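Local coordinates for extracellular solute-binding protein, family 1 (PDB 6G7N) that binds ferric iron, probably as the solute-capturing component of an ABC transporter for iron uptake, at residues K38-I43 against D53-V58; W64-Q67 against I71-P74; Y197-L202 against V217-P222. All coordinates share one frame; numbering follows the deposited sequence. Where two conformers were deposited one is given.

Contact 1: residues K38-I43 against D53-V58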
loop_
_atom_site.group_PDB
_atom_site.type_symbol
_atom_site.label_atom_id
_atom_site.label_comp_id
_atom_site.label_asym_id
_atom_site.label_seq_id
_atom_site.Cartn_x
_atom_site.Cartn_y
_atom_site.Cartn_z
ATOM N N LYS A 38 -2.582 -15.040 -6.222
ATOM C CA LYS A 38 -3.404 -16.064 -6.861
ATOM C C LYS A 38 -4.004 -15.595 -8.174
ATOM O O LYS A 38 -4.042 -16.352 -9.144
ATOM C CB LYS A 38 -4.521 -16.525 -5.923
ATOM C CG LYS A 38 -4.018 -17.353 -4.760
ATOM C CD LYS A 38 -3.461 -18.718 -5.174
ATOM C CE LYS A 38 -4.501 -19.620 -5.832
ATOM N NZ LYS A 38 -3.958 -20.971 -6.177
ATOM N N LEU A 39 -4.417 -14.331 -8.231
ATOM C CA LEU A 39 -4.910 -13.763 -9.497
ATOM C C LEU A 39 -3.827 -13.671 -10.547
ATOM O O LEU A 39 -4.088 -13.924 -11.717
ATOM C CB LEU A 39 -5.566 -12.399 -9.304
ATOM C CG LEU A 39 -6.895 -12.381 -8.576
ATOM C CD1 LEU A 39 -7.309 -10.957 -8.285
ATOM C CD2 LEU A 39 -7.970 -13.074 -9.392
ATOM N N ILE A 40 -2.607 -13.298 -10.140
ATOM C CA ILE A 40 -1.483 -13.243 -11.094
ATOM C C ILE A 40 -1.278 -14.635 -11.687
ATOM O O ILE A 40 -1.177 -14.775 -12.914
ATOM C CB ILE A 40 -0.197 -12.697 -10.454
ATOM C CG1 ILE A 40 -0.389 -11.229 -10.090
ATOM C CG2 ILE A 40 0.987 -12.865 -11.394
ATOM C CD1 ILE A 40 0.679 -10.676 -9.182
ATOM N N GLU A 41 -1.236 -15.648 -10.815
ATOM C CA GLU A 41 -1.064 -17.024 -11.223
ATOM C C GLU A 41 -2.204 -17.457 -12.137
ATOM O O GLU A 41 -1.988 -18.117 -13.145
ATOM C CB GLU A 41 -0.932 -17.918 -9.967
ATOM N N ARG A 42 -3.431 -17.094 -11.795
ATOM C CA ARG A 42 -4.585 -17.436 -12.639
ATOM C C ARG A 42 -4.487 -16.833 -14.040
ATOM O O ARG A 42 -4.743 -17.500 -15.020
ATOM C CB ARG A 42 -5.887 -17.013 -11.950
ATOM C CG ARG A 42 -7.128 -17.157 -12.817
ATOM C CD ARG A 42 -8.374 -16.831 -12.041
ATOM N NE ARG A 42 -9.586 -16.971 -12.847
ATOM C CZ ARG A 42 -10.835 -16.973 -12.368
ATOM N NH1 ARG A 42 -11.078 -16.859 -11.070
ATOM N NH2 ARG A 42 -11.859 -17.084 -13.204
ATOM N N ILE A 43 -4.168 -15.538 -14.123
ATOM C CA ILE A 43 -4.043 -14.894 -15.426
ATOM C C ILE A 43 -2.871 -15.507 -16.224
ATOM O O ILE A 43 -2.992 -15.720 -17.433
ATOM C CB ILE A 43 -3.907 -13.356 -15.285
ATOM C CG1 ILE A 43 -5.190 -12.772 -14.669
ATOM C CG2 ILE A 43 -3.619 -12.707 -16.635
ATOM C CD1 ILE A 43 -5.026 -11.333 -14.180
ATOM N N ASP A 53 -9.390 -8.247 -18.507
ATOM C CA ASP A 53 -9.117 -6.949 -19.140
ATOM C C ASP A 53 -8.277 -6.033 -18.259
ATOM O O ASP A 53 -7.370 -5.351 -18.735
ATOM C CB ASP A 53 -10.420 -6.218 -19.466
ATOM C CG ASP A 53 -11.164 -6.832 -20.634
ATOM O OD1 ASP A 53 -10.560 -6.889 -21.741
ATOM O OD2 ASP A 53 -12.352 -7.206 -20.462
ATOM N N VAL A 54 -8.648 -5.952 -16.983
ATOM C CA VAL A 54 -7.962 -5.097 -15.991
ATOM C C VAL A 54 -7.597 -5.963 -14.803
ATOM O O VAL A 54 -8.411 -6.788 -14.356
ATOM C CB VAL A 54 -8.873 -3.943 -15.535
ATOM C CG1 VAL A 54 -8.217 -3.121 -14.434
ATOM C CG2 VAL A 54 -9.246 -3.060 -16.706
ATOM N N PHE A 55 -6.386 -5.774 -14.289
ATOM C CA PHE A 55 -5.911 -6.435 -13.053
ATOM C C PHE A 55 -5.681 -5.316 -12.030
ATOM O O PHE A 55 -4.986 -4.349 -12.319
ATOM C CB PHE A 55 -4.610 -7.214 -13.316
ATOM C CG PHE A 55 -3.937 -7.690 -12.061
ATOM C CD1 PHE A 55 -4.544 -8.636 -11.246
ATOM C CD2 PHE A 55 -2.718 -7.146 -11.640
ATOM C CE1 PHE A 55 -3.961 -9.047 -10.075
ATOM C CE2 PHE A 55 -2.120 -7.600 -10.478
ATOM C CZ PHE A 55 -2.742 -8.546 -9.700
ATOM N N MET A 56 -6.251 -5.493 -10.835
ATOM C CA MET A 56 -6.025 -4.569 -9.722
ATOM C C MET A 56 -5.633 -5.306 -8.459
ATOM O O MET A 56 -6.163 -6.389 -8.150
ATOM C CB MET A 56 -7.253 -3.714 -9.427
ATOM C CG MET A 56 -7.594 -2.770 -10.544
ATOM S SD MET A 56 -8.896 -1.596 -10.213
ATOM C CE MET A 56 -7.997 -0.413 -9.240
ATOM N N THR A 57 -4.727 -4.699 -7.694
ATOM C CA THR A 57 -4.268 -5.283 -6.437
ATOM C C THR A 57 -3.677 -4.196 -5.579
ATOM O O THR A 57 -3.738 -3.021 -5.921
ATOM C CB THR A 57 -3.313 -6.469 -6.693
ATOM O OG1 THR A 57 -3.138 -7.239 -5.501
ATOM C CG2 THR A 57 -1.936 -6.013 -7.190
ATOM N N VAL A 58 -3.131 -4.578 -4.418
ATOM C CA VAL A 58 -2.397 -3.635 -3.568
ATOM C C VAL A 58 -0.919 -3.968 -3.525
ATOM O O VAL A 58 -0.518 -5.145 -3.605
ATOM C CB VAL A 58 -2.946 -3.451 -2.127
ATOM C CG1 VAL A 58 -4.454 -3.285 -2.161
ATOM C CG2 VAL A 58 -2.579 -4.603 -1.219
#
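The ring of Phe55 meets three side chains of helix 38-43. Leu39 comes to the rim: its CB lies near the ring plane, 3.8 Å from Phe55 CE1. Ile40 and Ile43 arrive on slanting lines that are neither clearly facial nor clearly edge-on, Ile40 at CZ, the far end of the ring, and Ile43 at CD1, nearer the strand. The setting is the beta-alpha-beta crossover of the N-terminal lobe of a periplasmic-binding-protein fold. Helix 36-46 links strands 28-33 and 54-58, both parallel to strand 2-7, and packs against the sheet. The segment axes run nearly antiparallel, at 157°, with a closest approach of 9.9 Å, a gap that Phe55 spans with its ring.

Its first torsion explains the span: CG stands opposite the backbone N (chi1 169°), which carries the ring out from the strand to the helix. No hydrogen bond crosses the interface, and the adhesion is entirely apolar. Val54 and Met56 point to the other side of the sheet, as strand alternation requires, while Thr57 OG1 is hydrogen-bonded to Ser8 OG, both residues of the D-glutamate pocket. Tyr6 and Val239 also touch Ile43, extending the apolar layer. Ile43 reaches the ring by CD1 alone, 4.0 Å from Phe55 CD1, whereas Ile40 touches with two atoms, the closer being CG1 at 3.6 Å from Phe55 CZ.

Contact 2: residues W64-Q67 against I71-P74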
loop_
_atom_site.group_PDB
_atom_site.type_symbol
_atom_site.label_atom_id
_atom_site.label_comp_id
_atom_site.label_asym_id
_atom_site.label_seq_id
_atom_site.Cartn_x
_atom_site.Cartn_y
_atom_site.Cartn_z
ATOM N N TRP A 64 4.598 -5.129 -9.506
ATOM C CA TRP A 64 5.865 -5.490 -10.123
ATOM C C TRP A 64 5.942 -7.032 -10.483
ATOM O O TRP A 64 6.372 -7.444 -11.557
ATOM C CB TRP A 64 7.041 -5.096 -9.235
ATOM C CG TRP A 64 8.381 -5.448 -9.809
ATOM C CD1 TRP A 64 9.060 -6.622 -9.626
ATOM C CD2 TRP A 64 9.209 -4.627 -10.628
ATOM N NE1 TRP A 64 10.242 -6.578 -10.286
ATOM C CE2 TRP A 64 10.374 -5.373 -10.915
ATOM C CE3 TRP A 64 9.093 -3.338 -11.143
ATOM C CZ2 TRP A 64 11.401 -4.872 -11.701
ATOM C CZ3 TRP A 64 10.136 -2.833 -11.903
ATOM C CH2 TRP A 64 11.266 -3.598 -12.166
ATOM N N ARG A 65 5.480 -7.810 -9.507
ATOM C CA ARG A 65 5.403 -9.282 -9.780
ATOM C C ARG A 65 4.482 -9.598 -10.970
ATOM O O ARG A 65 4.801 -10.451 -11.803
ATOM C CB ARG A 65 4.912 -10.000 -8.530
ATOM C CG ARG A 65 5.931 -10.062 -7.393
ATOM C CD ARG A 65 5.405 -10.648 -6.082
ATOM N NE ARG A 65 6.425 -10.682 -5.015
ATOM C CZ ARG A 65 6.182 -10.961 -3.730
ATOM N NH1 ARG A 65 4.940 -11.211 -3.303
ATOM N NH2 ARG A 65 7.191 -10.997 -2.853
ATOM N N ALA A 66 3.376 -8.870 -11.098
ATOM C CA ALA A 66 2.486 -9.033 -12.262
ATOM C C ALA A 66 3.214 -8.675 -13.545
ATOM O O ALA A 66 3.132 -9.384 -14.551
ATOM C CB ALA A 66 1.212 -8.217 -12.078
ATOM N N GLN A 67 3.934 -7.555 -13.502
ATOM C CA GLN A 67 4.697 -7.131 -14.669
ATOM C C GLN A 67 5.734 -8.188 -15.083
ATOM O O GLN A 67 5.874 -8.511 -16.264
ATOM C CB GLN A 67 5.300 -5.745 -14.424
ATOM C CG GLN A 67 6.760 -5.618 -14.539
ATOM C CD GLN A 67 7.272 -4.248 -14.209
ATOM O OE1 GLN A 67 6.656 -3.437 -13.550
ATOM N NE2 GLN A 67 8.457 -3.999 -14.653
ATOM N N ILE A 71 1.960 -10.433 -17.560
ATOM C CA ILE A 71 0.509 -10.388 -17.729
ATOM C C ILE A 71 -0.057 -8.996 -18.015
ATOM O O ILE A 71 -1.292 -8.862 -18.118
ATOM C CB ILE A 71 -0.251 -11.027 -16.555
ATOM C CG1 ILE A 71 -0.065 -10.243 -15.251
ATOM C CG2 ILE A 71 0.175 -12.494 -16.412
ATOM C CD1 ILE A 71 -1.145 -10.522 -14.227
ATOM N N LEU A 72 0.802 -7.979 -18.142
ATOM C CA LEU A 72 0.349 -6.606 -18.370
ATOM C C LEU A 72 0.841 -6.076 -19.710
ATOM O O LEU A 72 1.821 -6.549 -20.245
ATOM C CB LEU A 72 0.850 -5.700 -17.242
ATOM C CG LEU A 72 0.400 -6.085 -15.825
ATOM C CD1 LEU A 72 1.078 -5.222 -14.767
ATOM C CD2 LEU A 72 -1.090 -6.041 -15.663
ATOM N N GLN A 73 0.147 -5.081 -20.254
ATOM C CA GLN A 73 0.597 -4.369 -21.442
ATOM C C GLN A 73 0.687 -2.873 -21.163
ATOM O O GLN A 73 -0.097 -2.338 -20.385
ATOM C CB GLN A 73 -0.302 -4.625 -22.655
ATOM C CG GLN A 73 -1.756 -4.191 -22.495
ATOM C CD GLN A 73 -2.545 -4.328 -23.792
ATOM O OE1 GLN A 73 -2.240 -3.678 -24.785
ATOM N NE2 GLN A 73 -3.574 -5.178 -23.774
ATOM N N PRO A 74 1.641 -2.205 -21.819
ATOM C CA PRO A 74 1.832 -0.771 -21.517
ATOM C C PRO A 74 0.750 0.106 -22.121
ATOM O O PRO A 74 0.312 -0.135 -23.240
ATOM C CB PRO A 74 3.194 -0.466 -22.140
ATOM C CG PRO A 74 3.301 -1.445 -23.272
ATOM C CD PRO A 74 2.664 -2.703 -22.746
HETATM O O HOH W 1 3.725 -7.606 -18.061
#
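Ala66 and Gln67 meet Ile71 and Leu72 in a local, mostly buried contact, where the last turn of helix 60-68 gives way to the short strand 72-73 at the margin of the N-terminal lobe's sheet. The closeness of the backbones supports this reading: CA of Gln67 lies 5.7 Å from CA of Leu72.

Ala66 works on two fronts. Its carbonyl O accepts a weak bond from Ile71 N, 3.4 Å long but nearly straight at 169°. Its methyl is gripped from the other segment by two side chains: Ala66 CB lies 3.9 Å from Ile71 CD1 and 4.0 Å from Leu72 CD1. Ile71 holds CG1 between its own backbone N and carbonyl carbon (chi1 66°), which brings that carbon within 3.4 Å of Ala66 O and lets CD1 continue to the methyl. Leu72 contributes one branch, CD1, which rests against both Ala66 CB and the backbone N of Gln67.

A water closes the polar side. It donates to Gln67 O and accepts from Leu72 N, each at 2.9 Å, so the helix-end carbonyl and the amide of Leu72 are joined through one molecule rather than directly. The side-chain amide of Gln67 turns to another task: its OE1 takes a hydrogen bond from Trp95 NE1. Ile71 is held further by Ile43 and Lys44 of helix 36-46.

An amide returning to the carbonyl five residues earlier, together with apolar contact between those same two residues, is consistent with a Schellman motif ending helix 60-68.

Contact 3: residues Y197-L202 against V217-P222. With FE (Fe (III) ion), chain E; DAL (D-alanine), chain C.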
loop_
_atom_site.group_PDB
_atom_site.type_symbol
_atom_site.label_atom_id
_atom_site.label_comp_id
_atom_site.label_asym_id
_atom_site.label_seq_id
_atom_site.Cartn_x
_atom_site.Cartn_y
_atom_site.Cartn_z
ATOM N N TYR A 197 -4.201 3.458 6.800
ATOM C CA TYR A 197 -5.617 3.180 6.710
ATOM C C TYR A 197 -6.114 2.229 7.786
ATOM O O TYR A 197 -7.321 2.192 8.041
ATOM C CB TYR A 197 -5.999 2.697 5.291
ATOM C CG TYR A 197 -5.296 1.454 4.846
ATOM C CD1 TYR A 197 -5.761 0.192 5.158
ATOM C CD2 TYR A 197 -4.131 1.528 4.092
ATOM C CE1 TYR A 197 -5.089 -0.950 4.729
ATOM C CE2 TYR A 197 -3.447 0.393 3.671
ATOM C CZ TYR A 197 -3.891 -0.860 4.020
ATOM O OH TYR A 197 -3.180 -1.973 3.667
ATOM N N TYR A 198 -5.235 1.453 8.420
ATOM C CA TYR A 198 -5.690 0.549 9.479
ATOM C C TYR A 198 -6.068 1.322 10.744
ATOM O O TYR A 198 -6.972 0.902 11.477
ATOM C CB TYR A 198 -4.660 -0.549 9.790
ATOM C CG TYR A 198 -4.491 -1.551 8.683
ATOM C CD1 TYR A 198 -5.525 -2.397 8.306
ATOM C CD2 TYR A 198 -3.299 -1.635 7.975
ATOM C CE1 TYR A 198 -5.361 -3.303 7.287
ATOM C CE2 TYR A 198 -3.140 -2.538 6.941
ATOM C CZ TYR A 198 -4.176 -3.362 6.587
ATOM O OH TYR A 198 -4.031 -4.244 5.541
ATOM N N LEU A 199 -5.379 2.425 11.036
ATOM C CA LEU A 199 -5.789 3.238 12.168
ATOM C C LEU A 199 -7.099 3.961 11.853
ATOM O O LEU A 199 -8.012 4.008 12.696
ATOM C CB LEU A 199 -4.696 4.221 12.576
ATOM C CG LEU A 199 -5.002 5.052 13.805
ATOM C CD1 LEU A 199 -5.239 4.207 15.066
ATOM C CD2 LEU A 199 -3.880 6.046 14.062
ATOM N N ALA A 200 -7.193 4.512 10.640
ATOM C CA ALA A 200 -8.442 5.120 10.194
ATOM C C ALA A 200 -9.638 4.179 10.276
ATOM O O ALA A 200 -10.750 4.574 10.648
ATOM C CB ALA A 200 -8.263 5.684 8.813
ATOM N N ARG A 201 -9.411 2.920 9.902
ATOM C CA ARG A 201 -10.465 1.918 9.942
ATOM C C ARG A 201 -11.015 1.751 11.372
ATOM O O ARG A 201 -12.240 1.685 11.565
ATOM C CB ARG A 201 -9.935 0.604 9.422
ATOM C CG ARG A 201 -10.979 -0.450 9.254
ATOM C CD ARG A 201 -10.367 -1.750 8.760
ATOM N NE ARG A 201 -9.777 -1.661 7.414
ATOM C CZ ARG A 201 -9.201 -2.692 6.812
ATOM N NH1 ARG A 201 -9.073 -3.851 7.458
ATOM N NH2 ARG A 201 -8.729 -2.588 5.579
ATOM N N LEU A 202 -10.109 1.712 12.364
ATOM C CA LEU A 202 -10.529 1.623 13.755
ATOM C C LEU A 202 -11.288 2.843 14.202
ATOM O O LEU A 202 -12.285 2.730 14.944
ATOM C CB LEU A 202 -9.326 1.354 14.663
ATOM C CG LEU A 202 -8.674 -0.002 14.494
ATOM C CD1 LEU A 202 -7.282 0.025 15.110
ATOM C CD2 LEU A 202 -9.495 -1.118 15.118
ATOM N N VAL A 217 -3.767 5.441 20.265
ATOM C CA VAL A 217 -2.663 5.289 19.317
ATOM C C VAL A 217 -2.625 6.452 18.350
ATOM O O VAL A 217 -3.654 6.790 17.738
ATOM C CB VAL A 217 -2.808 3.967 18.543
ATOM C CG1 VAL A 217 -1.700 3.802 17.491
ATOM C CG2 VAL A 217 -2.807 2.786 19.499
ATOM N N GLY A 218 -1.458 7.079 18.238
ATOM C CA GLY A 218 -1.234 8.136 17.280
ATOM C C GLY A 218 -0.521 7.613 16.048
ATOM O O GLY A 218 0.029 6.516 16.065
ATOM N N MET A 219 -0.551 8.441 15.013
ATOM C CA MET A 219 0.119 8.166 13.739
ATOM C C MET A 219 1.168 9.216 13.488
ATOM O O MET A 219 0.850 10.396 13.483
ATOM C CB MET A 219 -0.915 8.242 12.611
ATOM C CG MET A 219 -0.302 8.231 11.230
ATOM S SD MET A 219 -1.549 8.005 9.957
ATOM C CE MET A 219 -2.521 6.730 10.680
ATOM N N PHE A 220 2.406 8.782 13.227
ATOM C CA PHE A 220 3.524 9.677 12.954
ATOM C C PHE A 220 4.072 9.369 11.555
ATOM O O PHE A 220 4.435 8.230 11.265
ATOM C CB PHE A 220 4.614 9.495 14.013
ATOM C CG PHE A 220 5.762 10.454 13.908
ATOM C CD1 PHE A 220 5.712 11.699 14.517
ATOM C CD2 PHE A 220 6.873 10.132 13.150
ATOM C CE1 PHE A 220 6.777 12.573 14.433
ATOM C CE2 PHE A 220 7.932 11.016 13.049
ATOM C CZ PHE A 220 7.880 12.233 13.682
ATOM N N PHE A 221 4.162 10.407 10.724
ATOM C CA PHE A 221 4.666 10.292 9.351
ATOM C C PHE A 221 6.176 10.523 9.378
ATOM O O PHE A 221 6.613 11.640 9.625
ATOM C CB PHE A 221 3.975 11.341 8.466
ATOM C CG PHE A 221 2.474 11.170 8.406
ATOM C CD1 PHE A 221 1.902 10.109 7.739
ATOM C CD2 PHE A 221 1.630 12.068 9.032
ATOM C CE1 PHE A 221 0.539 9.910 7.663
ATOM C CE2 PHE A 221 0.249 11.883 8.977
ATOM C CZ PHE A 221 -0.298 10.808 8.290
ATOM N N PRO A 222 7.011 9.481 9.125
ATOM C CA PRO A 222 8.420 9.663 9.368
ATOM C C PRO A 222 9.150 10.403 8.245
ATOM O O PRO A 222 8.662 10.539 7.112
ATOM C CB PRO A 222 8.942 8.216 9.489
ATOM C CG PRO A 222 7.734 7.390 9.787
ATOM C CD PRO A 222 6.680 8.060 8.966
HETATM FE FE FE E . -3.911 -3.829 3.598
HETATM N N DAL C . -5.096 -5.619 3.017
HETATM C CA DAL C . -6.293 -5.144 2.246
HETATM C CB DAL C . -6.688 -6.168 1.194
HETATM C C DAL C . -6.107 -3.788 1.649
HETATM O O DAL C . -5.072 -3.177 1.981
HETATM O OXT DAL C . -6.997 -3.357 0.865
#
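Leu199 faces strand 217-220 from helix 197-202 and makes every close contact with it. From the start of the side chain, CB lies 3.8 Å from Met219 CE in the conformer described. CG stands opposite the backbone N (chi1 -176°) and sends both methyls toward the strand. CD1 lies 4.0 Å from Val217 O and a little farther from Val217 CB. CD2 is the busier branch: it packs 3.7 Å from Met219 CE and also rests on the strand backbone, near Val217 O and the carbonyl carbon of Gly218. Leu199 and Met219 run past one another in opposite directions, and the bend at the thioether of Met219 brings its methyl back to the leucine.

The segment axes lie 9.7 Å apart at 147°, so helix and strand are roughly antiparallel. The same helix carries the iron site. Tyr197 leaves it away from the strand and Tyr198 to one side, but both phenol ends reach the iron. For Tyr197 the iron lies in the plane of the ring, at the edge, bound by OH at 2.0 Å. Tyr198 supplies a second OH at the same distance, while Tyr197 CE1 lies over one face of the Tyr198 ring, offset toward the rim. D-alanine chelates through N and O, 2.2 and 2.1 Å from the iron, and Tyr141 adds another phenol oxygen. In the second shell, Asn195 ND2 is hydrogen-bonded to Tyr197 OH.

Apolar packing thus fixes one side of a short helix that also presents adjacent tyrosines to the metal. Hard oxygen ligands of this kind suit ferric iron, and the short metal bonds are consistent with phenolate character, probably promoted by the metal's charge.

Overall arrangement
Contacts 1 and 2 form one continuous apolar patch in the N-terminal lobe. Their centres are 9 Å apart; Phe55 CE2 touches Ala66 CB at 3.7 Å, and Ile40 also packs on Ala66, so helix 60-68 touches both elements of contact 1. Contact 3 lies on the opposite side of the chain's centre, about 28 Å from contact 1 between centres, yet all three reach the same sheet. Contacts 1 and 3 each set a helix against a strand without hydrogen bonds across; contact 2 adds a weak backbone bond and a water. Contacts 1 and 2 each have one partly exposed member, Ile40 and Gln67, whereas all touching residues of contact 3 are buried. Metal coordination belongs to contact 3, while contact 1 contributes Val58 to the D-alanine pocket.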